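Local coordinates for iminosuccinate reductase (Paracoccus denitrificans, PDB 6RQA), which catalyses the NADH-dependent reduction of iminosuccinate to L-aspartate, regenerating the amino donor of the beta-hydroxyaspartate cycle, at residues 78-92 with 102-114. Numbering follows the deposited sequence.
Sequences FDASALVLGLKAGGY and INHQSTVFLFDPD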
ATOM      1  N   PHE A  78      -6.600  -3.196   9.922  1.00 24.04           N
ATOM      2  CA  PHE A  78      -8.042  -3.360  10.049  1.00 24.35           C
ATOM      3  C   PHE A  78      -8.400  -3.516  11.517  1.00 34.22           C
ATOM      4  O   PHE A  78      -7.779  -4.310  12.229  1.00 31.06           O
ATOM      5  CB  PHE A  78      -8.534  -4.568   9.245  1.00 24.73           C
ATOM      6  CG  PHE A  78      -9.991  -4.877   9.442  1.00 33.49           C
ATOM      7  CD1 PHE A  78     -10.952  -3.890   9.284  1.00 32.49           C
ATOM      8  CD2 PHE A  78     -10.403  -6.159   9.770  1.00 32.15           C
ATOM      9  CE1 PHE A  78     -12.295  -4.175   9.463  1.00 30.88           C
ATOM     10  CE2 PHE A  78     -11.742  -6.451   9.948  1.00 26.57           C
ATOM     11  CZ  PHE A  78     -12.689  -5.458   9.794  1.00 32.26           C
ATOM     12  N   ASP A  79      -9.398  -2.756  11.960  1.00 33.97           N
ATOM     13  CA  ASP A  79      -9.905  -2.809  13.329  1.00 38.60           C
ATOM     14  C   ASP A  79     -11.332  -3.340  13.259  1.00 37.54           C
ATOM     15  O   ASP A  79     -12.272  -2.583  13.010  1.00 37.12           O
ATOM     16  CB  ASP A  79      -9.845  -1.431  13.987  1.00 43.71           C
ATOM     17  CG  ASP A  79     -10.113  -1.477  15.486  1.00 51.09           C
ATOM     18  OD1 ASP A  79     -10.889  -2.345  15.941  1.00 46.96           O
ATOM     19  OD2 ASP A  79      -9.546  -0.633  16.213  1.00 53.42           O
ATOM     20  N   ALA A  80     -11.488  -4.647  13.480  1.00 40.13           N
ATOM     21  CA  ALA A  80     -12.812  -5.257  13.440  1.00 44.45           C
ATOM     22  C   ALA A  80     -13.709  -4.764  14.567  1.00 46.85           C
ATOM     23  O   ALA A  80     -14.936  -4.802  14.426  1.00 49.32           O
ATOM     24  CB  ALA A  80     -12.693  -6.780  13.501  1.00 44.29           C
ATOM     25  N   SER A  81     -13.130  -4.300  15.675  1.00 50.07           N
ATOM     26  CA  SER A  81     -13.939  -3.819  16.789  1.00 43.62           C
ATOM     27  C   SER A  81     -14.585  -2.478  16.460  1.00 52.00           C
ATOM     28  O   SER A  81     -15.777  -2.272  16.717  1.00 53.81           O
ATOM     29  CB  SER A  81     -13.079  -3.711  18.047  1.00 51.50           C
ATOM     30  OG  SER A  81     -13.837  -3.238  19.146  1.00 64.29           O
ATOM     31  N   ALA A  82     -13.816  -1.554  15.888  1.00 52.27           N
ATOM     32  CA  ALA A  82     -14.309  -0.228  15.543  1.00 46.14           C
ATOM     33  C   ALA A  82     -14.737  -0.112  14.087  1.00 49.36           C
ATOM     34  O   ALA A  82     -15.249   0.941  13.692  1.00 50.07           O
ATOM     35  CB  ALA A  82     -13.241   0.827  15.850  1.00 47.50           C
ATOM     36  N   LEU A  83     -14.548  -1.162  13.288  1.00 44.94           N
ATOM     37  CA  LEU A  83     -14.867  -1.160  11.861  1.00 41.27           C
ATOM     38  C   LEU A  83     -14.183   0.009  11.151  1.00 40.92           C
ATOM     39  O   LEU A  83     -14.817   0.872  10.540  1.00 41.30           O
ATOM     40  CB  LEU A  83     -16.381  -1.150  11.633  1.00 39.09           C
ATOM     41  CG  LEU A  83     -17.084  -2.461  11.998  1.00 43.45           C
ATOM     42  CD1 LEU A  83     -18.560  -2.401  11.647  1.00 28.41           C
ATOM     43  CD2 LEU A  83     -16.411  -3.642  11.308  1.00 38.79           C
ATOM     44  N   VAL A  84     -12.857   0.019  11.254  1.00 36.55           N
ATOM     45  CA  VAL A  84     -12.008   1.009  10.606  1.00 31.34           C
ATOM     46  C   VAL A  84     -11.012   0.264   9.730  1.00 27.54           C
ATOM     47  O   VAL A  84     -10.358  -0.680  10.190  1.00 24.34           O
ATOM     48  CB  VAL A  84     -11.286   1.898  11.635  1.00 35.49           C
ATOM     49  CG1 VAL A  84     -10.416   2.933  10.935  1.00 29.64           C
ATOM     50  CG2 VAL A  84     -12.299   2.573  12.548  1.00 34.33           C
ATOM     51  N   LEU A  85     -10.904   0.684   8.473  1.00 28.73           N
ATOM     52  CA  LEU A  85     -10.068   0.006   7.494  1.00 23.65           C
ATOM     53  C   LEU A  85      -9.388   1.040   6.612  1.00 30.11           C
ATOM     54  O   LEU A  85     -10.004   2.036   6.224  1.00 35.75           O
ATOM     55  CB  LEU A  85     -10.895  -0.959   6.630  1.00 24.69           C
ATOM     56  CG  LEU A  85     -10.181  -1.685   5.487  1.00 23.65           C
ATOM     57  CD1 LEU A  85      -9.167  -2.681   6.026  1.00 23.64           C
ATOM     58  CD2 LEU A  85     -11.188  -2.376   4.581  1.00 37.52           C
ATOM     59  N   GLY A  86      -8.124   0.801   6.301  1.00 26.64           N
ATOM     60  CA  GLY A  86      -7.417   1.700   5.405  1.00 36.86           C
ATOM     61  C   GLY A  86      -5.913   1.563   5.571  1.00 37.25           C
ATOM     62  O   GLY A  86      -5.411   0.502   5.944  1.00 34.75           O
ATOM     63  N   LEU A  87      -5.221   2.662   5.286  1.00 30.90           N
ATOM     64  CA  LEU A  87      -3.766   2.682   5.320  1.00 40.65           C
ATOM     65  C   LEU A  87      -3.290   4.125   5.380  1.00 35.84           C
ATOM     66  O   LEU A  87      -4.037   5.060   5.078  1.00 38.40           O
ATOM     67  CB  LEU A  87      -3.162   1.988   4.096  1.00 35.04           C
ATOM     68  CG  LEU A  87      -3.226   2.794   2.792  1.00 35.82           C
ATOM     69  CD1 LEU A  87      -2.146   2.342   1.829  1.00 23.89           C
ATOM     70  CD2 LEU A  87      -4.597   2.695   2.137  1.00 37.09           C
ATOM     71  N   LYS A  88      -2.032   4.291   5.770  1.00 37.29           N
ATOM     72  CA  LYS A  88      -1.318   5.549   5.615  1.00 29.96           C
ATOM     73  C   LYS A  88      -0.236   5.355   4.564  1.00 32.84           C
ATOM     74  O   LYS A  88       0.549   4.405   4.644  1.00 37.42           O
ATOM     75  CB  LYS A  88      -0.701   6.022   6.933  1.00 32.31           C
ATOM     76  CG  LYS A  88      -0.129   7.435   6.855  1.00 40.87           C
ATOM     77  CD  LYS A  88       0.432   7.912   8.188  1.00 33.05           C
ATOM     78  CE  LYS A  88       1.741   7.218   8.522  1.00 32.32           C
ATOM     79  NZ  LYS A  88       2.299   7.697   9.815  1.00 25.49           N
ATOM     80  N   ALA A  89      -0.212   6.242   3.574  1.00 25.77           N
ATOM     81  CA  ALA A  89       0.760   6.187   2.496  1.00 27.24           C
ATOM     82  C   ALA A  89       1.651   7.420   2.545  1.00 38.02           C
ATOM     83  O   ALA A  89       1.221   8.501   2.957  1.00 32.59           O
ATOM     84  CB  ALA A  89       0.071   6.089   1.130  1.00 24.66           C
ATOM     85  N   GLY A  90       2.899   7.246   2.119  1.00 37.23           N
ATOM     86  CA  GLY A  90       3.865   8.324   2.139  1.00 36.84           C
ATOM     87  C   GLY A  90       5.198   7.883   2.701  1.00 37.33           C
ATOM     88  O   GLY A  90       5.546   6.700   2.624  1.00 37.07           O
ATOM     89  N   GLY A  91       5.954   8.818   3.268  1.00 37.69           N
ATOM     90  CA  GLY A  91       7.235   8.477   3.851  1.00 35.80           C
ATOM     91  C   GLY A  91       8.159   9.653   4.095  1.00 46.87           C
ATOM     92  O   GLY A  91       7.742  10.681   4.638  1.00 37.05           O
ATOM     93  N   TYR A  92       9.419   9.513   3.689  1.00 29.75           N
ATOM     94  CA  TYR A  92      10.473  10.452   4.055  1.00 32.95           C
ATOM     95  C   TYR A  92      11.187  10.932   2.801  1.00 32.27           C
ATOM     96  O   TYR A  92      11.779  10.127   2.075  1.00 38.18           O
ATOM     97  CB  TYR A  92      11.464   9.796   5.021  1.00 39.29           C
ATOM     98  CG  TYR A  92      12.515  10.730   5.572  1.00 51.33           C
ATOM     99  CD1 TYR A  92      12.235  11.559   6.651  1.00 57.40           C
ATOM    100  CD2 TYR A  92      13.790  10.776   5.025  1.00 40.08           C
ATOM    101  CE1 TYR A  92      13.193  12.411   7.164  1.00 55.16           C
ATOM    102  CE2 TYR A  92      14.754  11.627   5.532  1.00 47.76           C
ATOM    103  CZ  TYR A  92      14.449  12.443   6.601  1.00 55.30           C
ATOM    104  OH  TYR A  92      15.404  13.292   7.112  1.00 68.62           O
ATOM    105  N   ILE A 102       8.353  19.974   4.822  1.00 53.61           N
ATOM    106  CA  ILE A 102       8.963  19.086   5.799  1.00 52.59           C
ATOM    107  C   ILE A 102       9.285  17.749   5.139  1.00 39.05           C
ATOM    108  O   ILE A 102       8.695  17.362   4.123  1.00 39.92           O
ATOM    109  CB  ILE A 102       8.057  18.904   7.028  1.00 48.15           C
ATOM    110  CG1 ILE A 102       6.754  18.203   6.644  1.00 47.74           C
ATOM    111  CG2 ILE A 102       7.757  20.255   7.662  1.00 33.32           C
ATOM    112  CD1 ILE A 102       5.818  17.975   7.814  1.00 44.87           C
ATOM    113  N   ASN A 103      10.256  17.038   5.718  1.00 36.61           N
ATOM    114  CA  ASN A 103      10.732  15.810   5.090  1.00 27.32           C
ATOM    115  C   ASN A 103       9.710  14.685   5.195  1.00 47.38           C
ATOM    116  O   ASN A 103       9.611  13.855   4.283  1.00 37.02           O
ATOM    117  CB  ASN A 103      12.063  15.380   5.709  1.00 27.59           C
ATOM    118  CG  ASN A 103      13.187  16.365   5.428  1.00 44.35           C
ATOM    119  OD1 ASN A 103      13.093  17.197   4.525  1.00 35.79           O
ATOM    120  ND2 ASN A 103      14.263  16.268   6.199  1.00 50.35           N
ATOM    121  N   HIS A 104       8.942  14.642   6.280  1.00 43.92           N
ATOM    122  CA  HIS A 104       7.939  13.606   6.482  1.00 32.77           C
ATOM    123  C   HIS A 104       6.641  14.004   5.793  1.00 32.96           C
ATOM    124  O   HIS A 104       6.068  15.057   6.096  1.00 38.46           O
ATOM    125  CB  HIS A 104       7.703  13.370   7.973  1.00 40.28           C
ATOM    126  CG  HIS A 104       8.847  12.701   8.667  1.00 56.44           C
ATOM    127  ND1 HIS A 104       9.157  11.372   8.478  1.00 63.14           N
ATOM    128  CD2 HIS A 104       9.752  13.175   9.556  1.00 60.72           C
ATOM    129  CE1 HIS A 104      10.203  11.054   9.218  1.00 63.41           C
ATOM    130  NE2 HIS A 104      10.584  12.131   9.882  1.00 63.38           N
ATOM    131  N   GLN A 105       6.178  13.164   4.871  1.00 38.79           N
ATOM    132  CA  GLN A 105       4.920  13.373   4.166  1.00 41.31           C
ATOM    133  C   GLN A 105       4.117  12.083   4.213  1.00 42.25           C
ATOM    134  O   GLN A 105       4.636  11.016   3.870  1.00 43.38           O
ATOM    135  CB  GLN A 105       5.155  13.799   2.714  1.00 38.06           C
ATOM    136  CG  GLN A 105       5.922  15.102   2.563  1.00 32.51           C
ATOM    137  CD  GLN A 105       5.139  16.299   3.063  1.00 39.63           C
ATOM    138  OE1 GLN A 105       3.911  16.331   2.985  1.00 40.60           O
ATOM    139  NE2 GLN A 105       5.849  17.293   3.583  1.00 46.09           N
ATOM    140  N   SER A 106       2.860  12.181   4.637  1.00 39.79           N
ATOM    141  CA  SER A 106       2.015  11.004   4.750  1.00 32.99           C
ATOM    142  C   SER A 106       0.557  11.415   4.618  1.00 35.95           C
ATOM    143  O   SER A 106       0.199  12.581   4.804  1.00 32.29           O
ATOM    144  CB  SER A 106       2.250  10.266   6.075  1.00 41.04           C
ATOM    145  OG  SER A 106       1.910  11.081   7.181  1.00 58.65           O
ATOM    146  N   THR A 107      -0.282  10.433   4.290  1.00 32.17           N
ATOM    147  CA  THR A 107      -1.708  10.653   4.089  1.00 23.32           C
ATOM    148  C   THR A 107      -2.452   9.375   4.441  1.00 31.12           C
ATOM    149  O   THR A 107      -2.061   8.290   4.003  1.00 24.92           O
ATOM    150  CB  THR A 107      -2.007  11.057   2.642  1.00 34.81           C
ATOM    151  OG1 THR A 107      -1.187  12.174   2.280  1.00 39.36           O
ATOM    152  CG2 THR A 107      -3.472  11.436   2.483  1.00 31.57           C
ATOM    153  N   VAL A 108      -3.517   9.505   5.228  1.00 33.11           N
ATOM    154  CA  VAL A 108      -4.329   8.368   5.646  1.00 35.21           C
ATOM    155  C   VAL A 108      -5.538   8.269   4.728  1.00 44.24           C
ATOM    156  O   VAL A 108      -6.237   9.265   4.498  1.00 36.32           O
ATOM    157  CB  VAL A 108      -4.765   8.498   7.114  1.00 33.83           C
ATOM    158  CG1 VAL A 108      -5.586   7.282   7.527  1.00 27.23           C
ATOM    159  CG2 VAL A 108      -3.555   8.659   8.018  1.00 24.17           C
ATOM    160  N   PHE A 109      -5.779   7.073   4.198  1.00 33.11           N
ATOM    161  CA  PHE A 109      -6.952   6.791   3.379  1.00 34.54           C
ATOM    162  C   PHE A 109      -7.800   5.759   4.106  1.00 30.94           C
ATOM    163  O   PHE A 109      -7.337   4.643   4.362  1.00 25.05           O
ATOM    164  CB  PHE A 109      -6.556   6.282   1.992  1.00 36.96           C
ATOM    165  CG  PHE A 109      -5.590   7.177   1.268  1.00 36.28           C
ATOM    166  CD1 PHE A 109      -6.008   8.387   0.738  1.00 31.62           C
ATOM    167  CD2 PHE A 109      -4.267   6.802   1.105  1.00 28.15           C
ATOM    168  CE1 PHE A 109      -5.120   9.210   0.065  1.00 34.05           C
ATOM    169  CE2 PHE A 109      -3.376   7.619   0.433  1.00 32.62           C
ATOM    170  CZ  PHE A 109      -3.803   8.825  -0.087  1.00 27.50           C
ATOM    171  N   LEU A 110      -9.031   6.132   4.442  1.00 32.11           N
ATOM    172  CA  LEU A 110      -9.965   5.236   5.106  1.00 34.26           C
ATOM    173  C   LEU A 110     -10.921   4.635   4.086  1.00 46.65           C
ATOM    174  O   LEU A 110     -11.322   5.298   3.125  1.00 37.42           O
ATOM    175  CB  LEU A 110     -10.750   5.970   6.195  1.00 32.39           C
ATOM    176  CG  LEU A 110      -9.922   6.569   7.334  1.00 38.29           C
ATOM    177  CD1 LEU A 110     -10.819   7.239   8.362  1.00 39.76           C
ATOM    178  CD2 LEU A 110      -9.061   5.502   7.985  1.00 29.15           C
ATOM    179  N   PHE A 111     -11.279   3.371   4.298  1.00 44.84           N
ATOM    180  CA  PHE A 111     -12.175   2.649   3.412  1.00 23.67           C
ATOM    181  C   PHE A 111     -13.333   2.078   4.214  1.00 24.12           C
ATOM    182  O   PHE A 111     -13.193   1.759   5.398  1.00 34.60           O
ATOM    183  CB  PHE A 111     -11.446   1.517   2.671  1.00 23.47           C
ATOM    184  CG  PHE A 111     -10.543   1.994   1.565  1.00 32.91           C
ATOM    185  CD1 PHE A 111      -9.360   2.654   1.852  1.00 32.44           C
ATOM    186  CD2 PHE A 111     -10.876   1.772   0.239  1.00 33.19           C
ATOM    187  CE1 PHE A 111      -8.529   3.090   0.837  1.00 31.78           C
ATOM    188  CE2 PHE A 111     -10.050   2.204  -0.781  1.00 28.37           C
ATOM    189  CZ  PHE A 111      -8.874   2.864  -0.481  1.00 31.25           C
ATOM    190  N   ASP A 112     -14.475   1.957   3.561  1.00 31.20           N
ATOM    191  CA  ASP A 112     -15.649   1.369   4.193  1.00 39.27           C
ATOM    192  C   ASP A 112     -15.460  -0.138   4.313  1.00 30.98           C
ATOM    193  O   ASP A 112     -15.333  -0.819   3.287  1.00 41.49           O
ATOM    194  CB  ASP A 112     -16.895   1.694   3.374  1.00 47.69           C
ATOM    195  CG  ASP A 112     -18.183   1.402   4.117  1.00 47.23           C
ATOM    196  OD1 ASP A 112     -18.146   0.676   5.132  1.00 48.48           O
ATOM    197  OD2 ASP A 112     -19.241   1.898   3.676  1.00 57.09           O
ATOM    198  N   PRO A 113     -15.430  -0.702   5.525  1.00 36.59           N
ATOM    199  CA  PRO A 113     -15.219  -2.154   5.650  1.00 36.11           C
ATOM    200  C   PRO A 113     -16.395  -2.986   5.170  1.00 44.07           C
ATOM    201  O   PRO A 113     -16.225  -4.192   4.948  1.00 41.89           O
ATOM    202  CB  PRO A 113     -14.979  -2.352   7.155  1.00 31.63           C
ATOM    203  CG  PRO A 113     -14.719  -0.976   7.707  1.00 37.19           C
ATOM    204  CD  PRO A 113     -15.494  -0.041   6.837  1.00 41.96           C
ATOM    205  N   ASP A 114     -17.578  -2.391   5.006  1.00 35.76           N
ATOM    206  CA  ASP A 114     -18.757  -3.136   4.586  1.00 38.14           C
ATOM    207  C   ASP A 114     -18.954  -3.153   3.077  1.00 46.58           C
ATOM    208  O   ASP A 114     -19.674  -4.021   2.572  1.00 37.57           O
ATOM    209  CB  ASP A 114     -20.014  -2.558   5.246  1.00 29.44           C
ATOM    210  CG  ASP A 114     -20.018  -2.743   6.746  1.00 39.31           C
ATOM    211  OD1 ASP A 114     -19.318  -3.655   7.235  1.00 53.34           O
ATOM    212  OD2 ASP A 114     -20.726  -1.982   7.438  1.00 49.58           O
TER
HETATM  213  O   HOH W   1     -13.014   3.249   7.914  1.00 27.51           O
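L87 and F109 exchange both backbone hydrogen bonds at the middle of an antiparallel beta hairpin, strands 84-92 and 104-111, within the mixed sheet of this ornithine cyclodeaminase/mu-crystallin family member. The pairs A89–T107 and G91–Q105 repeat the exchange; G91 N to Q105 O is 2.6 Å. The alternate residues G86, K88, G90 and Y92 turn their backbone groups to strand 71-79 instead, and S106 N is taken by N125 OD1. At these non-hydrogen-bonded pairs the hairpin is joined by CA-H...O contacts, such as G86 CA to F109 O. Near L85 the ladder changes: F111 N still donates to L85 O (2.7 Å), while a water bridges F111 O, 2.9 Å away, and L85 N, the second link being weak.

One face of the hairpin carries K88, the active-site proton donor/acceptor by similarity. Its CG is anti to the backbone N (chi1 -171°), which lays the aliphatic chain along the neighbouring strand, CG 3.8 Å from V108 CG2 and CD 3.6 Å from S106 OG. Beyond the hairpin, NZ hydrogen-bonds to T128 and forms a salt bridge with D319, two partners that would fix the direction of the amine. On the other face, A89 CB meets the edge of the F109 ring, which stacks on F109 of the second subunit.

The NAD end is closed by an edge-to-face pair, ring planes at 62°: Y92 CD1 sits over one face of H104, a residue touching the dinucleotide. Alongside Y92, N103 points the same way, and its ND2 gives a weak, bent hydrogen bond to Y92 OH at 3.3 Å.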